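Side-chain contacts in L-amino acid deaminase (PDB 5I39), which is a membrane-bound flavoprotein that probably carries out FAD-dependent oxidative deamination of L-amino acids: residues 241-246 against 369-374; 356-361 against 384-389; 212-215 against 221-224. All coordinates share one frame; numbering follows the deposited sequence.

Interaction 1: 241-246 against 369-374; sequences VWSRLF and INTATG. With FAD (flavin-adenine dinucleotide), chain B; EDO (1,2-ethanediol), chain K.
Ser243 and Thr371 meet beside the FAD pocket, which is lined by Trp242 and Phe246 of one segment and by Thr373 and Gly374 of the other. Their side chains form a single buried hydrogen bond, in which Ser243 OG donates to Thr371 OG1 over 2.9 Å. Ser243 OG lies beside its own backbone N (chi1 -66°), between Thr371 OG1 and the carbonyl oxygen Gly240 O. Both are within hydrogen-bonding distance, and its one proton cannot serve both fully at once. The Ser243-Thr371 pair ties the start of helix 243-248 to the end of strand 367-371. The contact is not purely polar. Thr371 chi1 of -156° puts OG1 against Ser243 OG and leaves CG2 between the backbone N and the carbonyl carbon. There Thr371 CG2 meets Ser243 CB at 3.7 Å.

This is a Rossmann-type fold. Strand 367-371 is the neighbour of strand 235-237 in the nucleotide-binding sheet, and residues 241-246 follow strand 235-237 in the chain. The pairing therefore links the ends of two adjacent strands, and each segment leads to a different part of the cofactor.

On one side, Trp242 lies along the adenosine half. Its CB is 3.6 Å from FAD N7A. Its CZ3 is 3.9 Å from FAD C2B of the ribose. Lys68 makes a cation-pi contact with the same indole. Phe246 CD1 comes to 3.7 Å from FAD N6A.

On the other side, the main chain beyond Thr371 reaches the ribityl chain. Thr373 O accepts a hydrogen bond of 2.8 Å from FAD O3'. Thr373 OG1 is hydrogen-bonded to Glu379 OE1 and Trp375 N. Gly374 O takes a bond from a 1,2-ethanediol molecule, probably left from crystallisation, with O1 at 2.9 Å.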
loop_
_atom_site.group_PDB
_atom_site.type_symbol
_atom_site.label_atom_id
_atom_site.label_comp_id
_atom_site.label_asym_id
_atom_site.label_seq_id
_atom_site.Cartn_x
_atom_site.Cartn_y
_atom_site.Cartn_z
ATOM N N VAL A 241 7.951 -6.693 5.979
ATOM C CA VAL A 241 8.308 -6.732 7.401
ATOM C C VAL A 241 9.669 -7.379 7.652
ATOM O O VAL A 241 10.261 -7.148 8.696
ATOM C CB VAL A 241 7.236 -7.410 8.290
ATOM C CG1 VAL A 241 5.894 -6.710 8.139
ATOM C CG2 VAL A 241 7.114 -8.903 8.014
ATOM N N TRP A 242 10.146 -8.175 6.692
ATOM C CA TRP A 242 11.429 -8.874 6.785
ATOM C C TRP A 242 12.637 -8.018 6.414
ATOM O O TRP A 242 13.765 -8.490 6.520
ATOM C CB TRP A 242 11.419 -10.133 5.907
ATOM C CG TRP A 242 10.495 -11.174 6.416
ATOM C CD1 TRP A 242 10.779 -12.140 7.346
ATOM C CD2 TRP A 242 9.128 -11.351 6.056
ATOM N NE1 TRP A 242 9.673 -12.911 7.578
ATOM C CE2 TRP A 242 8.641 -12.453 6.802
ATOM C CE3 TRP A 242 8.265 -10.698 5.173
ATOM C CZ2 TRP A 242 7.324 -12.909 6.694
ATOM C CZ3 TRP A 242 6.955 -11.150 5.067
ATOM C CH2 TRP A 242 6.498 -12.246 5.823
ATOM N N SER A 243 12.429 -6.777 5.971
ATOM C CA SER A 243 13.555 -5.949 5.546
ATOM C C SER A 243 14.568 -5.714 6.665
ATOM O O SER A 243 15.768 -5.764 6.421
ATOM C CB SER A 243 13.069 -4.620 4.979
ATOM O OG SER A 243 12.341 -4.824 3.783
ATOM N N ARG A 244 14.087 -5.480 7.885
ATOM C CA ARG A 244 14.977 -5.332 9.041
ATOM C C ARG A 244 15.869 -6.567 9.221
ATOM O O ARG A 244 17.088 -6.440 9.343
ATOM C CB ARG A 244 14.169 -5.038 10.308
ATOM C CG ARG A 244 14.979 -5.012 11.590
ATOM C CD ARG A 244 14.131 -4.558 12.747
ATOM N NE ARG A 244 14.808 -4.723 14.016
ATOM C CZ ARG A 244 15.756 -3.925 14.511
ATOM N NH1 ARG A 244 16.158 -2.847 13.831
ATOM N NH2 ARG A 244 16.301 -4.197 15.686
ATOM N N LEU A 245 15.261 -7.750 9.203
ATOM C CA LEU A 245 15.996 -9.005 9.373
ATOM C C LEU A 245 17.055 -9.181 8.280
ATOM O O LEU A 245 18.211 -9.498 8.568
ATOM C CB LEU A 245 15.027 -10.188 9.363
ATOM C CG LEU A 245 15.591 -11.552 9.753
ATOM C CD1 LEU A 245 15.861 -11.605 11.241
ATOM C CD2 LEU A 245 14.627 -12.658 9.382
ATOM N N PHE A 246 16.659 -8.954 7.029
ATOM C CA PHE A 246 17.579 -9.088 5.902
ATOM C C PHE A 246 18.788 -8.159 6.054
ATOM O O PHE A 246 19.937 -8.580 5.883
ATOM C CB PHE A 246 16.859 -8.809 4.578
ATOM C CG PHE A 246 17.711 -9.070 3.367
ATOM C CD1 PHE A 246 17.792 -10.346 2.815
ATOM C CD2 PHE A 246 18.450 -8.044 2.785
ATOM C CE1 PHE A 246 18.587 -10.589 1.703
ATOM C CE2 PHE A 246 19.244 -8.282 1.674
ATOM C CZ PHE A 246 19.313 -9.555 1.131
ATOM N N ILE A 369 16.865 0.570 -0.235
ATOM C CA ILE A 369 15.777 -0.005 0.569
ATOM C C ILE A 369 14.498 0.759 0.259
ATOM O O ILE A 369 14.522 1.985 0.191
ATOM C CB ILE A 369 16.055 0.135 2.091
ATOM C CG1 ILE A 369 17.254 -0.725 2.516
ATOM C CG2 ILE A 369 14.825 -0.242 2.919
ATOM C CD1 ILE A 369 17.794 -0.391 3.895
ATOM N N ASN A 370 13.392 0.038 0.089
ATOM C CA ASN A 370 12.066 0.637 -0.073
ATOM C C ASN A 370 11.113 -0.173 0.789
ATOM O O ASN A 370 10.657 -1.236 0.378
ATOM C CB ASN A 370 11.634 0.617 -1.545
ATOM C CG ASN A 370 10.306 1.323 -1.786
ATOM O OD1 ASN A 370 9.736 1.936 -0.888
ATOM N ND2 ASN A 370 9.809 1.239 -3.015
ATOM N N THR A 371 10.836 0.315 1.996
ATOM C CA THR A 371 10.133 -0.496 2.985
ATOM C C THR A 371 9.564 0.354 4.126
ATOM O O THR A 371 9.514 1.585 4.047
ATOM C CB THR A 371 11.081 -1.620 3.505
ATOM O OG1 THR A 371 10.317 -2.721 4.005
ATOM C CG2 THR A 371 12.044 -1.130 4.583
ATOM N N ALA A 372 9.108 -0.335 5.170
ATOM C CA ALA A 372 8.751 0.271 6.453
ATOM C C ALA A 372 7.608 1.269 6.339
ATOM O O ALA A 372 7.645 2.327 6.956
ATOM C CB ALA A 372 9.971 0.917 7.114
ATOM N N THR A 373 6.585 0.919 5.566
ATOM C CA THR A 373 5.451 1.810 5.388
ATOM C C THR A 373 4.122 1.136 5.700
ATOM O O THR A 373 3.900 -0.029 5.365
ATOM C CB THR A 373 5.433 2.440 3.981
ATOM O OG1 THR A 373 4.294 3.295 3.880
ATOM C CG2 THR A 373 5.400 1.395 2.873
ATOM N N GLY A 374 3.239 1.911 6.326
ATOM C CA GLY A 374 1.848 1.526 6.541
ATOM C C GLY A 374 0.911 1.969 5.429
ATOM O O GLY A 374 -0.291 1.759 5.530
HETATM P PA FAD B . 4.888 -7.119 1.182
HETATM O O1A FAD B . 4.733 -7.821 2.535
HETATM O O2A FAD B . 3.620 -7.084 0.349
HETATM O O5B FAD B . 5.981 -7.828 0.270
HETATM C C5B FAD B . 7.301 -8.101 0.716
HETATM C C4B FAD B . 7.680 -9.426 0.081
HETATM O O4B FAD B . 9.071 -9.689 0.352
HETATM C C3B FAD B . 6.883 -10.592 0.671
HETATM O O3B FAD B . 6.114 -11.219 -0.354
HETATM C C2B FAD B . 7.981 -11.482 1.273
HETATM O O2B FAD B . 7.681 -12.889 1.203
HETATM C C1B FAD B . 9.207 -11.088 0.470
HETATM N N9A FAD B . 10.499 -11.328 1.121
HETATM C C8A FAD B . 10.858 -10.949 2.331
HETATM N N7A FAD B . 12.140 -11.276 2.602
HETATM C C5A FAD B . 12.572 -11.887 1.507
HETATM C C6A FAD B . 13.828 -12.505 1.090
HETATM N N6A FAD B . 14.884 -12.534 1.928
HETATM N N1A FAD B . 13.909 -13.037 -0.145
HETATM C C2A FAD B . 12.875 -12.995 -0.996
HETATM N N3A FAD B . 11.685 -12.468 -0.683
HETATM C C4A FAD B . 11.510 -11.916 0.524
HETATM N N1 FAD B . -1.743 0.666 2.511
HETATM C C2 FAD B . -2.527 1.542 1.874
HETATM O O2 FAD B . -1.993 2.321 1.065
HETATM N N3 FAD B . -3.862 1.582 2.108
HETATM C C4 FAD B . -4.497 0.797 2.985
HETATM O O4 FAD B . -5.708 0.865 3.136
HETATM C C4X FAD B . -3.705 -0.179 3.746
HETATM N N5 FAD B . -4.232 -0.990 4.703
HETATM C C5X FAD B . -3.493 -1.974 5.226
HETATM C C6 FAD B . -4.064 -2.953 6.042
HETATM C C7 FAD B . -3.323 -4.018 6.545
HETATM C C7M FAD B . -3.980 -5.092 7.383
HETATM C C8 FAD B . -1.890 -4.115 6.230
HETATM C C8M FAD B . -1.046 -5.268 6.719
HETATM C C9 FAD B . -1.313 -3.125 5.433
HETATM C C9A FAD B . -2.052 -2.063 4.927
HETATM N N10 FAD B . -1.470 -1.070 4.129
HETATM C C10 FAD B . -2.268 -0.177 3.418
HETATM C "C1'" FAD B . -0.044 -1.057 3.868
HETATM C "C2'" FAD B . 0.358 -1.781 2.633
HETATM O "O2'" FAD B . -0.396 -2.985 2.537
HETATM C "C3'" FAD B . 1.854 -2.058 2.742
HETATM O "O3'" FAD B . 2.590 -0.853 3.082
HETATM C "C4'" FAD B . 2.452 -2.608 1.468
HETATM O "O4'" FAD B . 1.675 -3.725 0.999
HETATM C "C5'" FAD B . 3.882 -3.047 1.725
HETATM O "O5'" FAD B . 4.360 -3.606 0.500
HETATM P P FAD B . 5.777 -4.390 0.506
HETATM O O1P FAD B . 6.045 -4.800 -0.911
HETATM O O2P FAD B . 6.799 -3.576 1.271
HETATM O O3P FAD B . 5.492 -5.657 1.481
HETATM C C1 EDO K . -2.951 1.193 7.031
HETATM O O1 EDO K . -3.134 2.050 5.897
HETATM C C2 EDO K . -2.453 1.997 8.230
HETATM O O2 EDO K . -2.593 1.239 9.443
#

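Interaction 2: 356-361 against 384-389; sequences PIISEV and AELTAD
Ile358 of strand 357-360 and Thr387 of helix 376-392 make the nearest backbone approach, with their CA atoms 6.2 Å apart. No hydrogen bond joins the two segments, and the contact is made by side chains.

Ile358 carries it with one methyl. Its CG2 is anti to the backbone N, while CG1 lies beside that N (chi1 -56°), and this directs CG2 at the helix. There it meets two neighbouring residues of one turn. Leu386 CD2 is 3.8 Å from Ile358 CG2, and Leu386 CG is 3.9 Å from the same methyl. The two side chains cross obliquely. Leu386 extends with CG anti to its backbone N (chi1 -178°), which carries its branch point to the isoleucine methyl.

Thr387 comes from beside this pair, crossing Ile358 at about a right angle. It offers its oxygen here: OG1 is 3.4 Å from Ile358 CG2. That oxygen is not left without a polar partner, because it is hydrogen-bonded to Ser383 O one turn earlier in the helix. The methyl therefore rests on a hydroxyl whose proton can be taken by Ser383 O.

The next strand residue, Ser359, points away from the helix, and its OG is hydrogen-bonded to Leu405 N of the C-terminal region.

All three touching residues are buried. Helix 376-392 also packs on helix 47-58, through Ala384 and Ala388, and on strand 367-371, through Thr387. A helix packed on one face of the sheet is the alpha/beta layering of a Rossmann-type FAD-binding domain, here with 357-360 as the antiparallel edge strand.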
loop_
_atom_site.group_PDB
_atom_site.type_symbol
_atom_site.label_atom_id
_atom_site.label_comp_id
_atom_site.label_asym_id
_atom_site.label_seq_id
_atom_site.Cartn_x
_atom_site.Cartn_y
_atom_site.Cartn_z
ATOM N N PRO A 356 7.978 6.349 5.678
ATOM C CA PRO A 356 8.699 5.268 5.003
ATOM C C PRO A 356 10.217 5.323 5.134
ATOM O O PRO A 356 10.784 6.362 5.488
ATOM C CB PRO A 356 8.304 5.456 3.529
ATOM C CG PRO A 356 7.001 6.174 3.569
ATOM C CD PRO A 356 7.157 7.118 4.724
ATOM N N ILE A 357 10.850 4.186 4.857
ATOM C CA ILE A 357 12.298 4.128 4.659
ATOM C C ILE A 357 12.527 3.825 3.182
ATOM O O ILE A 357 12.281 2.711 2.716
ATOM C CB ILE A 357 12.997 3.118 5.588
ATOM C CG1 ILE A 357 12.773 3.532 7.051
ATOM C CG2 ILE A 357 14.489 3.068 5.279
ATOM C CD1 ILE A 357 13.245 2.529 8.088
ATOM N N ILE A 358 12.959 4.856 2.461
ATOM C CA ILE A 358 13.231 4.793 1.028
ATOM C C ILE A 358 14.598 5.441 0.919
ATOM O O ILE A 358 14.704 6.664 0.985
ATOM C CB ILE A 358 12.196 5.578 0.194
ATOM C CG1 ILE A 358 10.767 5.101 0.488
ATOM C CG2 ILE A 358 12.506 5.428 -1.292
ATOM C CD1 ILE A 358 9.703 6.112 0.109
ATOM N N SER A 359 15.649 4.637 0.802
ATOM C CA SER A 359 16.977 5.129 1.148
ATOM C C SER A 359 18.115 4.372 0.505
ATOM O O SER A 359 18.027 3.169 0.277
ATOM C CB SER A 359 17.147 5.045 2.670
ATOM O OG SER A 359 18.320 5.706 3.116
ATOM N N GLU A 360 19.208 5.095 0.262
ATOM C CA GLU A 360 20.500 4.475 0.035
ATOM C C GLU A 360 21.004 3.873 1.341
ATOM O O GLU A 360 20.541 4.218 2.433
ATOM C CB GLU A 360 21.519 5.497 -0.462
ATOM C CG GLU A 360 21.175 6.127 -1.798
ATOM C CD GLU A 360 22.261 7.061 -2.294
ATOM O OE1 GLU A 360 23.386 6.581 -2.547
ATOM O OE2 GLU A 360 21.994 8.271 -2.432
ATOM N N VAL A 361 21.976 2.980 1.202
ATOM C CA VAL A 361 22.626 2.325 2.328
ATOM C C VAL A 361 24.116 2.572 2.132
ATOM O O VAL A 361 24.732 1.991 1.238
ATOM C CB VAL A 361 22.294 0.817 2.371
ATOM C CG1 VAL A 361 23.010 0.124 3.526
ATOM C CG2 VAL A 361 20.790 0.612 2.496
ATOM N N ALA A 384 8.372 3.852 -5.797
ATOM C CA ALA A 384 9.086 3.101 -6.836
ATOM C C ALA A 384 10.031 4.003 -7.626
ATOM O O ALA A 384 11.200 3.668 -7.832
ATOM C CB ALA A 384 8.100 2.444 -7.783
ATOM N N GLU A 385 9.516 5.142 -8.079
ATOM C CA GLU A 385 10.338 6.096 -8.819
ATOM C C GLU A 385 11.490 6.622 -7.965
ATOM O O GLU A 385 12.631 6.689 -8.431
ATOM C CB GLU A 385 9.509 7.260 -9.345
ATOM C CG GLU A 385 10.330 8.219 -10.197
ATOM C CD GLU A 385 9.544 9.376 -10.766
ATOM O OE1 GLU A 385 8.331 9.470 -10.516
ATOM O OE2 GLU A 385 10.154 10.209 -11.460
ATOM N N LEU A 386 11.185 7.016 -6.730
ATOM C CA LEU A 386 12.213 7.532 -5.830
ATOM C C LEU A 386 13.298 6.492 -5.550
ATOM O O LEU A 386 14.480 6.827 -5.529
ATOM C CB LEU A 386 11.602 8.031 -4.518
ATOM C CG LEU A 386 12.602 8.634 -3.517
ATOM C CD1 LEU A 386 13.399 9.800 -4.102
ATOM C CD2 LEU A 386 11.860 9.069 -2.267
ATOM N N THR A 387 12.893 5.243 -5.345
ATOM C CA THR A 387 13.842 4.163 -5.093
ATOM C C THR A 387 14.798 4.006 -6.271
ATOM O O THR A 387 16.011 3.896 -6.085
ATOM C CB THR A 387 13.100 2.847 -4.826
ATOM O OG1 THR A 387 12.311 2.986 -3.641
ATOM C CG2 THR A 387 14.062 1.698 -4.628
ATOM N N ALA A 388 14.248 3.997 -7.480
ATOM C CA ALA A 388 15.065 3.913 -8.686
ATOM C C ALA A 388 15.981 5.134 -8.833
ATOM O O ALA A 388 17.152 4.985 -9.184
ATOM C CB ALA A 388 14.184 3.736 -9.912
ATOM N N ASP A 389 15.461 6.327 -8.544
ATOM C CA ASP A 389 16.273 7.550 -8.584
ATOM C C ASP A 389 17.469 7.436 -7.639
ATOM O O ASP A 389 18.599 7.758 -8.011
ATOM C CB ASP A 389 15.461 8.788 -8.179
ATOM C CG ASP A 389 14.366 9.153 -9.171
ATOM O OD1 ASP A 389 14.400 8.696 -10.330
ATOM O OD2 ASP A 389 13.471 9.925 -8.766
#

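Interaction 3: 212-215 against 221-224; sequences GLET and SDVV. With EDO (1,2-ethanediol), chain F.
Glu214 and Ser221 share the shortest backbone bond between 212-215 and 221-224. Ser221 N donates to Glu214 O over 2.8 Å, nearly straight at 171°. Asp222 N donates to the same oxygen at 3.3 Å, and both donors reach it from one face of the carbonyl plane. Two residues facing one make this a classic beta bulge. In return Glu214 N donates to Asp222 O at 3.1 Å.

Further along, Gly212 and Val224 form an antiparallel hydrogen-bonded pair. Val224 N binds Gly212 O at 2.9 Å, and the return bond is longer. Between the Gly212-Val224 and Glu214-Asp222 pairs lies the non-hydrogen-bonded pair of Leu213 and Val223. Leu213 CD2 touches Val223 CG2 at 3.9 Å. The other edge of strand 219-225 is bonded to the third strand, Val223 with Ile230 and Ser221 with Thr232.

Ser221 OG sits between its backbone N and carbonyl carbon (chi1 68°). It donates to Asp222 OD1 at 2.7 Å, on the anti side and somewhat out of the carboxylate plane. It also accepts from a water that donates to Thr215 O, bridging the strands. Glu214 CG packs on Val224 CG2 at 3.7 Å, and the bend at chi2 (-61°) brings the carboxylate to the same methyl.

The carboxylates of Glu214 and Asp222 do not touch. The serine bond probably eases the charge on Asp222, while the strands are joined chiefly by main-chain bonds.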
loop_
_atom_site.group_PDB
_atom_site.type_symbol
_atom_site.label_atom_id
_atom_site.label_comp_id
_atom_site.label_asym_id
_atom_site.label_seq_id
_atom_site.Cartn_x
_atom_site.Cartn_y
_atom_site.Cartn_z
ATOM N N GLY A 212 21.609 -13.457 1.049
ATOM C CA GLY A 212 22.649 -12.468 1.284
ATOM C C GLY A 212 23.246 -11.963 -0.008
ATOM O O GLY A 212 22.649 -12.117 -1.083
ATOM N N LEU A 213 24.430 -11.368 0.115
ATOM C CA LEU A 213 25.157 -10.783 -1.002
ATOM C C LEU A 213 26.577 -11.316 -1.045
ATOM O O LEU A 213 27.089 -11.862 -0.062
ATOM C CB LEU A 213 25.234 -9.261 -0.852
ATOM C CG LEU A 213 23.939 -8.485 -0.648
ATOM C CD1 LEU A 213 24.251 -7.014 -0.426
ATOM C CD2 LEU A 213 23.013 -8.664 -1.838
ATOM N N GLU A 214 27.208 -11.149 -2.201
ATOM C CA GLU A 214 28.664 -11.195 -2.302
ATOM C C GLU A 214 29.111 -9.889 -2.927
ATOM O O GLU A 214 28.347 -9.237 -3.653
ATOM C CB GLU A 214 29.143 -12.389 -3.131
ATOM C CG GLU A 214 28.691 -13.754 -2.615
ATOM C CD GLU A 214 29.170 -14.094 -1.207
ATOM O OE1 GLU A 214 30.186 -13.540 -0.746
ATOM O OE2 GLU A 214 28.531 -14.944 -0.553
ATOM N N THR A 215 30.342 -9.498 -2.616
ATOM C CA THR A 215 30.927 -8.263 -3.126
ATOM C C THR A 215 32.328 -8.520 -3.680
ATOM O O THR A 215 32.968 -9.520 -3.348
ATOM C CB THR A 215 31.002 -7.174 -2.035
ATOM O OG1 THR A 215 31.844 -7.618 -0.965
ATOM C CG2 THR A 215 29.615 -6.842 -1.483
ATOM N N SER A 221 28.484 -7.986 -6.182
ATOM C CA SER A 221 28.692 -8.915 -7.297
ATOM C C SER A 221 27.565 -9.920 -7.477
ATOM O O SER A 221 27.322 -10.363 -8.594
ATOM C CB SER A 221 30.017 -9.666 -7.134
ATOM O OG SER A 221 29.979 -10.559 -6.034
ATOM N N ASP A 222 26.897 -10.303 -6.392
ATOM C CA ASP A 222 25.862 -11.329 -6.443
ATOM C C ASP A 222 24.806 -11.097 -5.394
ATOM O O ASP A 222 25.093 -10.564 -4.325
ATOM C CB ASP A 222 26.443 -12.721 -6.167
ATOM C CG ASP A 222 27.505 -13.126 -7.152
ATOM O OD1 ASP A 222 28.679 -12.760 -6.926
ATOM O OD2 ASP A 222 27.165 -13.799 -8.147
ATOM N N VAL A 223 23.588 -11.520 -5.710
ATOM C CA VAL A 223 22.595 -11.837 -4.696
ATOM C C VAL A 223 22.588 -13.355 -4.577
ATOM O O VAL A 223 22.429 -14.064 -5.574
ATOM C CB VAL A 223 21.202 -11.297 -5.056
ATOM C CG1 VAL A 223 20.154 -11.765 -4.052
ATOM C CG2 VAL A 223 21.236 -9.779 -5.089
ATOM N N VAL A 224 22.785 -13.838 -3.355
ATOM C CA VAL A 224 22.835 -15.263 -3.069
ATOM C C VAL A 224 21.448 -15.688 -2.621
ATOM O O VAL A 224 20.920 -15.162 -1.643
ATOM C CB VAL A 224 23.876 -15.578 -1.974
ATOM C CG1 VAL A 224 23.941 -17.077 -1.696
ATOM C CG2 VAL A 224 25.247 -15.070 -2.391
HETATM C C1 EDO F . 28.130 -9.109 1.983
HETATM O O1 EDO F . 27.980 -10.080 3.023
HETATM C C2 EDO F . 29.607 -8.770 1.798
HETATM O O2 EDO F . 30.304 -9.792 1.068
HETATM O O HOH W 1 32.276 -11.781 -5.206
#

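How the interactions relate
Interactions 1 and 2 are buried and share one sheet. Strands 367-371 and 357-360 are neighbours in it, joined by backbone bonds such as Thr371 N to Ile357 O. Interaction 1 borders the cofactor pocket and rests on one bond between hydroxyls. Interaction 2 joins strand 357-360 to helix 376-392 and is mainly apolar. Asn370, on strand 367-371, packs against Thr387 and so connects the two. Interaction 3 is a surface contact in a separate three-stranded antiparallel sheet, built on main-chain hydrogen bonds with water and charged groups at its margin. It touches interaction 1 where Phe246 packs on Gly212, but does not touch interaction 2.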